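Local coordinates for protein endoglucanase (Ruminococcus champanellensis, PDB 6WQV) that probably hydrolyses internal beta-1,4 linkages of cellulose and related plant polysaccharides such as xylan, as a broad-specificity endoglucanase of glycoside hydrolase family 5, at residues I240-P245 and Q267-E272. Numbering follows the deposited sequence.
With GLC (alpha-D-glucopyranose), chain E.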
ATOM      1  N   ILE A 240      -6.394  -4.091   2.516  1.00 12.89           N
ATOM      2  CA  ILE A 240      -6.376  -4.191   3.964  1.00 10.68           C
ATOM      3  C   ILE A 240      -4.919  -4.325   4.397  1.00 12.10           C
ATOM      4  O   ILE A 240      -4.189  -5.167   3.861  1.00 14.83           O
ATOM      5  CB  ILE A 240      -7.184  -5.408   4.441  1.00 11.92           C
ATOM      6  CG1 ILE A 240      -8.670  -5.279   4.065  1.00 13.19           C
ATOM      7  CG2 ILE A 240      -6.984  -5.612   5.935  1.00 13.37           C
ATOM      8  CD1 ILE A 240      -9.382  -4.047   4.607  1.00 14.10           C
ATOM      9  N   HIS A 241      -4.493  -3.504   5.353  1.00 10.78           N
ATOM     10  CA  HIS A 241      -3.216  -3.728   6.027  1.00  8.92           C
ATOM     11  C   HIS A 241      -3.497  -4.563   7.273  1.00 12.66           C
ATOM     12  O   HIS A 241      -4.456  -4.300   8.012  1.00 13.09           O
ATOM     13  CB  HIS A 241      -2.551  -2.409   6.430  1.00 11.15           C
ATOM     14  CG  HIS A 241      -2.358  -1.447   5.295  1.00 10.46           C
ATOM     15  ND1 HIS A 241      -1.738  -0.225   5.461  1.00 13.63           N
ATOM     16  CD2 HIS A 241      -2.724  -1.506   3.996  1.00 12.55           C
ATOM     17  CE1 HIS A 241      -1.735   0.424   4.310  1.00 11.84           C
ATOM     18  NE2 HIS A 241      -2.325  -0.331   3.404  1.00 11.76           N
ATOM     19  N   SER A 242      -2.681  -5.595   7.504  1.00 11.32           N
ATOM     20  CA  SER A 242      -2.953  -6.513   8.610  1.00 11.61           C
ATOM     21  C   SER A 242      -1.652  -6.958   9.275  1.00 12.54           C
ATOM     22  O   SER A 242      -1.114  -8.034   8.996  1.00 13.37           O
ATOM     23  CB  SER A 242      -3.825  -7.694   8.160  1.00 14.51           C
ATOM     24  OG  SER A 242      -4.328  -8.423   9.266  1.00 15.01           O
ATOM     25  N   TYR A 243      -1.159  -6.122  10.185  1.00 12.71           N
ATOM     26  CA  TYR A 243       0.029  -6.434  10.979  1.00 11.71           C
ATOM     27  C   TYR A 243      -0.444  -7.221  12.192  1.00 13.53           C
ATOM     28  O   TYR A 243      -0.628  -6.686  13.289  1.00 16.24           O
ATOM     29  CB  TYR A 243       0.733  -5.154  11.396  1.00 12.64           C
ATOM     30  CG  TYR A 243       1.376  -4.368  10.289  1.00 10.77           C
ATOM     31  CD1 TYR A 243       0.638  -3.506   9.495  1.00 11.62           C
ATOM     32  CD2 TYR A 243       2.742  -4.445  10.069  1.00 12.43           C
ATOM     33  CE1 TYR A 243       1.240  -2.753   8.497  1.00 10.98           C
ATOM     34  CE2 TYR A 243       3.351  -3.698   9.078  1.00 11.28           C
ATOM     35  CZ  TYR A 243       2.599  -2.866   8.287  1.00 10.55           C
ATOM     36  OH  TYR A 243       3.214  -2.129   7.305  1.00 12.58           O
ATOM     37  N   SER A 244      -0.638  -8.522  11.987  1.00 14.58           N
ATOM     38  CA  SER A 244      -1.357  -9.355  12.928  1.00 14.85           C
ATOM     39  C   SER A 244      -0.521 -10.565  13.317  1.00 13.75           C
ATOM     40  O   SER A 244       0.142 -11.163  12.455  1.00 15.13           O
ATOM     41  CB  SER A 244      -2.662  -9.838  12.282  1.00 16.74           C
ATOM     42  OG  SER A 244      -3.389  -8.751  11.727  1.00 19.04           O
ATOM     43  N   PRO A 245      -0.538 -10.964  14.599  1.00 13.95           N
ATOM     44  CA  PRO A 245      -1.239 -10.293  15.710  1.00 12.40           C
ATOM     45  C   PRO A 245      -0.532  -9.011  16.147  1.00 14.38           C
ATOM     46  O   PRO A 245       0.695  -8.963  16.142  1.00 15.31           O
ATOM     47  CB  PRO A 245      -1.222 -11.340  16.819  1.00 13.91           C
ATOM     48  CG  PRO A 245      -0.005 -12.158  16.548  1.00 17.67           C
ATOM     49  CD  PRO A 245       0.102 -12.218  15.036  1.00 14.60           C
ATOM     50  N   GLN A 267      -5.406 -17.413  12.047  1.00 17.24           N
ATOM     51  CA  GLN A 267      -6.405 -17.971  11.143  1.00 14.16           C
ATOM     52  C   GLN A 267      -7.702 -17.178  11.218  1.00 16.68           C
ATOM     53  O   GLN A 267      -8.317 -16.881  10.185  1.00 16.49           O
ATOM     54  CB  GLN A 267      -6.642 -19.443  11.476  1.00 14.63           C
ATOM     55  CG  GLN A 267      -7.680 -20.130  10.602  1.00 15.62           C
ATOM     56  CD  GLN A 267      -9.101 -19.935  11.097  1.00 15.23           C
ATOM     57  OE1 GLN A 267      -9.345 -19.824  12.301  1.00 17.67           O
ATOM     58  NE2 GLN A 267     -10.052 -19.908  10.171  1.00 19.10           N
ATOM     59  N   TRP A 268      -8.125 -16.813  12.429  1.00 16.60           N
ATOM     60  CA  TRP A 268      -9.368 -16.061  12.574  1.00 15.56           C
ATOM     61  C   TRP A 268      -9.255 -14.704  11.897  1.00 16.33           C
ATOM     62  O   TRP A 268     -10.159 -14.284  11.165  1.00 16.87           O
ATOM     63  CB  TRP A 268      -9.699 -15.879  14.053  1.00 18.35           C
ATOM     64  CG  TRP A 268     -11.001 -15.175  14.281  1.00 23.33           C
ATOM     65  CD1 TRP A 268     -12.228 -15.757  14.414  1.00 29.04           C
ATOM     66  CD2 TRP A 268     -11.215 -13.758  14.392  1.00 27.47           C
ATOM     67  NE1 TRP A 268     -13.191 -14.797  14.603  1.00 33.20           N
ATOM     68  CE2 TRP A 268     -12.596 -13.563  14.595  1.00 30.00           C
ATOM     69  CE3 TRP A 268     -10.376 -12.641  14.341  1.00 29.23           C
ATOM     70  CZ2 TRP A 268     -13.159 -12.295  14.746  1.00 32.79           C
ATOM     71  CZ3 TRP A 268     -10.937 -11.382  14.495  1.00 33.06           C
ATOM     72  CH2 TRP A 268     -12.313 -11.221  14.695  1.00 34.63           C
ATOM     73  N   THR A 269      -8.147 -14.001  12.134  1.00 14.87           N
ATOM     74  CA  THR A 269      -7.964 -12.672  11.564  1.00 12.86           C
ATOM     75  C   THR A 269      -7.989 -12.712  10.043  1.00 15.47           C
ATOM     76  O   THR A 269      -8.664 -11.898   9.402  1.00 15.44           O
ATOM     77  CB  THR A 269      -6.651 -12.086  12.089  1.00 16.65           C
ATOM     78  OG1 THR A 269      -6.766 -11.893  13.505  1.00 20.48           O
ATOM     79  CG2 THR A 269      -6.326 -10.773  11.398  1.00 17.38           C
ATOM     80  N   LEU A 270      -7.263 -13.656   9.441  1.00 14.27           N
ATOM     81  CA  LEU A 270      -7.210 -13.715   7.985  1.00 13.06           C
ATOM     82  C   LEU A 270      -8.534 -14.197   7.409  1.00 13.84           C
ATOM     83  O   LEU A 270      -8.974 -13.710   6.360  1.00 14.78           O
ATOM     84  CB  LEU A 270      -6.030 -14.581   7.537  1.00 13.82           C
ATOM     85  CG  LEU A 270      -4.677 -13.996   7.948  1.00 15.35           C
ATOM     86  CD1 LEU A 270      -3.533 -14.944   7.627  1.00 16.95           C
ATOM     87  CD2 LEU A 270      -4.421 -12.642   7.281  1.00 19.39           C
ATOM     88  N   GLN A 271      -9.192 -15.138   8.089  1.00 13.30           N
ATOM     89  CA  GLN A 271     -10.518 -15.576   7.666  1.00 13.20           C
ATOM     90  C   GLN A 271     -11.511 -14.420   7.661  1.00 16.94           C
ATOM     91  O   GLN A 271     -12.414 -14.382   6.817  1.00 17.70           O
ATOM     92  CB  GLN A 271     -11.008 -16.692   8.590  1.00 17.74           C
ATOM     93  CG  GLN A 271     -12.384 -17.236   8.273  1.00 22.31           C
ATOM     94  CD  GLN A 271     -12.808 -18.344   9.232  1.00 32.20           C
ATOM     95  OE1 GLN A 271     -12.914 -19.507   8.841  1.00 38.52           O
ATOM     96  NE2 GLN A 271     -13.046 -17.986  10.491  1.00 32.30           N
ATOM     97  N   GLU A 272     -11.355 -13.463   8.582  1.00 15.56           N
ATOM     98  CA  GLU A 272     -12.268 -12.322   8.610  1.00 17.30           C
ATOM     99  C   GLU A 272     -12.107 -11.458   7.363  1.00 15.03           C
ATOM    100  O   GLU A 272     -13.096 -10.929   6.837  1.00 16.37           O
ATOM    101  CB  GLU A 272     -12.027 -11.480   9.863  1.00 18.30           C
ATOM    102  CG  GLU A 272     -12.555 -12.094  11.138  1.00 25.70           C
ATOM    103  CD  GLU A 272     -14.059 -12.237  11.129  1.00 31.17           C
ATOM    104  OE1 GLU A 272     -14.754 -11.201  11.193  1.00 34.15           O
ATOM    105  OE2 GLU A 272     -14.546 -13.385  11.045  1.00 33.61           O
TER
HETATM  106  C1  GLC E   1       0.814   1.662   7.847  1.00 19.28           C
HETATM  107  C2  GLC E   1       1.539   2.658   6.963  1.00 13.23           C
HETATM  108  C3  GLC E   1       3.003   2.610   6.863  1.00 11.80           C
HETATM  109  C4  GLC E   1       3.625   2.420   8.226  1.00 11.97           C
HETATM  110  C5  GLC E   1       3.117   1.098   8.752  1.00 14.21           C
HETATM  111  C6  GLC E   1       3.797   0.616  10.022  1.00 14.02           C
HETATM  112  O1  GLC E   1       0.390   0.502   7.260  1.00 19.54           O
HETATM  113  O2  GLC E   1       0.893   2.608   5.654  1.00 13.78           O
HETATM  114  O3  GLC E   1       3.437   3.898   6.287  1.00 11.71           O
HETATM  115  O4  GLC E   1       5.050   2.446   8.100  1.00 12.33           O
HETATM  116  O5  GLC E   1       1.667   1.226   9.037  1.00 16.68           O
HETATM  117  O6  GLC E   1       3.571   1.463  11.063  1.00 16.40           O
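At the C-terminal end of barrel strand 236-241, the chain leaves the barrel in a loop that passes helix 263-278, and Ser242 and Ser244 meet Thr269 there. The methyl CG2 of Thr269 rests against both serine hydroxyls in van der Waals contact, 3.6 Å from Ser244 OG and 3.7 Å from Ser242 OG. CG2 lies anti to the backbone N of Thr269, while OG1 sits beside that N and turns back to the carbonyl of Gln265 in its own helix; threonine thus spends its polar branch within the helix and offers a methyl to the loop. The two hydroxyls, 2.7 Å apart from Ser242 OG to Ser244 OG, hydrogen-bond to each other, linking the two ends of the inverse gamma turn centred on Tyr243. In this (beta/alpha)8 barrel, the glycan pocket opens at the C-terminal ends of the strands, and His241 and Tyr243 face it. His241 ND1 hydrogen-bonds GLC O1 at 2.9 Å, the sugar oxygen lying near the plane of the imidazole at its edge, where a ring nitrogen can give or take a hydrogen bond. The long phenol of Tyr243 brings its hydroxyl to the sugar, OH 3.5 Å from GLC C5 and hydrogen-bonded to Gln288 NE2 of the next strand.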